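Local coordinates for E3 SUMO-protein ligase SIZ2 (Saccharomyces cerevisiae, PDB 6U75) that acts as a zinc-containing E3 ligase of the PIAS family that promotes attachment of SUMO to target proteins, at residues C78-V81 against K86-D89. Residues are numbered along the deposited sequence; the frame is centred on the assembly and turned at random.
Sequences CELV and KLED
Leu87 lays its CD1 branch against the side chain of Leu80. The nearest approach is 3.7 Å, from Leu87 CD1 to Leu80 CB. The CD1 methyls of the two leucines come within 4.2 Å of each other. The two side chains meet at a slant. In Leu87, CG stands anti to the carbonyl carbon (chi1 -63°), and the second torsion, also near anti, then sets CD1 against Leu80. Both leucines are buried. Leu80 also packs on Leu121 and Val91, while Leu87 reaches Ala104, Leu106 and Tyr109.

The backbones are joined as well: Leu87 N donates a hydrogen bond to Leu80 O at 2.9 Å. The bond is nearly straight, with 164° at the hydrogen. Lys86 CA lies 3.5 Å from the same Leu80 O and adds a CA-H...O contact.

Strands 79-82 and 85-86 form an antiparallel beta-hairpin within the PINIT domain, and from Lys86 the chain goes on into the loop before strand 104-105. Val81 and Lys86 make a non-hydrogen-bonded pair with CA atoms 4.3 Å apart. The other edge of strand 79-82 bonds to strand 117-123, through backbone hydrogen bonds of Glu79 with His122 and of Val81 with Asp120. Strand 85-86 is outermost in this sheet within the chain.

Val81 and Lys86 direct their side chains to the same sheet face. The Lys86 chain is fully extended, with CG anti to the backbone N (chi1 178°), and runs along the hairpin toward Glu79. Lys86 NZ ends 4.3 Å from Glu79 OE1, beyond salt-bridge range, so any attraction between these opposite charges is probably only a loose electrostatic one.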
loop_
_atom_site.group_PDB
_atom_site.type_symbol
_atom_site.label_atom_id
_atom_site.label_comp_id
_atom_site.label_asym_id
_atom_site.label_seq_id
_atom_site.Cartn_x
_atom_site.Cartn_y
_atom_site.Cartn_z
ATOM N N CYS A 78 -6.364 -13.857 -14.058
ATOM C CA CYS A 78 -7.474 -14.372 -13.274
ATOM C C CYS A 78 -8.726 -13.583 -13.612
ATOM O O CYS A 78 -8.663 -12.370 -13.831
ATOM C CB CYS A 78 -7.200 -14.275 -11.769
ATOM S SG CYS A 78 -6.639 -12.644 -11.226
ATOM N N GLU A 79 -9.860 -14.275 -13.651
ATOM C CA GLU A 79 -11.163 -13.632 -13.770
ATOM C C GLU A 79 -11.985 -14.023 -12.551
ATOM O O GLU A 79 -12.325 -15.198 -12.377
ATOM C CB GLU A 79 -11.863 -14.029 -15.069
ATOM C CG GLU A 79 -13.258 -13.441 -15.223
ATOM C CD GLU A 79 -13.681 -13.319 -16.672
ATOM O OE1 GLU A 79 -12.869 -12.838 -17.490
ATOM O OE2 GLU A 79 -14.824 -13.706 -16.996
ATOM N N LEU A 80 -12.285 -13.044 -11.702
ATOM C CA LEU A 80 -13.082 -13.255 -10.503
ATOM C C LEU A 80 -14.515 -12.822 -10.772
ATOM O O LEU A 80 -14.752 -11.706 -11.246
ATOM C CB LEU A 80 -12.510 -12.474 -9.319
ATOM C CG LEU A 80 -11.119 -12.896 -8.847
ATOM C CD1 LEU A 80 -10.504 -11.807 -7.989
ATOM C CD2 LEU A 80 -11.194 -14.203 -8.078
ATOM N N VAL A 81 -15.465 -13.702 -10.468
ATOM C CA VAL A 81 -16.884 -13.436 -10.668
ATOM C C VAL A 81 -17.588 -13.762 -9.360
ATOM O O VAL A 81 -17.665 -14.933 -8.967
ATOM C CB VAL A 81 -17.472 -14.254 -11.825
ATOM C CG1 VAL A 81 -18.940 -13.911 -12.024
ATOM C CG2 VAL A 81 -16.682 -14.007 -13.103
ATOM N N LYS A 86 -18.623 -9.586 -12.545
ATOM C CA LYS A 86 -17.171 -9.615 -12.604
ATOM C C LYS A 86 -16.587 -8.534 -11.703
ATOM O O LYS A 86 -17.149 -7.447 -11.553
ATOM C CB LYS A 86 -16.683 -9.415 -14.039
ATOM C CG LYS A 86 -15.163 -9.387 -14.180
ATOM C CD LYS A 86 -14.726 -9.136 -15.616
ATOM C CE LYS A 86 -13.220 -8.930 -15.702
ATOM N NZ LYS A 86 -12.769 -8.556 -17.072
ATOM N N LEU A 87 -15.446 -8.847 -11.097
ATOM C CA LEU A 87 -14.739 -7.904 -10.239
ATOM C C LEU A 87 -13.715 -7.147 -11.074
ATOM O O LEU A 87 -12.756 -7.740 -11.581
ATOM C CB LEU A 87 -14.061 -8.628 -9.079
ATOM C CG LEU A 87 -14.993 -9.347 -8.104
ATOM C CD1 LEU A 87 -14.189 -10.095 -7.057
ATOM C CD2 LEU A 87 -15.950 -8.366 -7.444
ATOM N N GLU A 88 -13.918 -5.839 -11.213
ATOM C CA GLU A 88 -12.994 -4.990 -11.953
ATOM C C GLU A 88 -11.770 -4.596 -11.137
ATOM O O GLU A 88 -10.902 -3.886 -11.657
ATOM C CB GLU A 88 -13.714 -3.726 -12.434
ATOM C CG GLU A 88 -14.882 -3.984 -13.379
ATOM C CD GLU A 88 -14.453 -4.638 -14.682
ATOM O OE1 GLU A 88 -15.284 -5.339 -15.297
ATOM O OE2 GLU A 88 -13.287 -4.452 -15.090
ATOM N N ASP A 89 -11.678 -5.035 -9.883
ATOM C CA ASP A 89 -10.546 -4.668 -9.045
ATOM C C ASP A 89 -9.232 -5.051 -9.716
ATOM O O ASP A 89 -9.129 -6.089 -10.375
ATOM C CB ASP A 89 -10.649 -5.355 -7.679
ATOM C CG ASP A 89 -11.859 -4.900 -6.882
ATOM O OD1 ASP A 89 -12.990 -5.302 -7.228
ATOM O OD2 ASP A 89 -11.681 -4.144 -5.902
#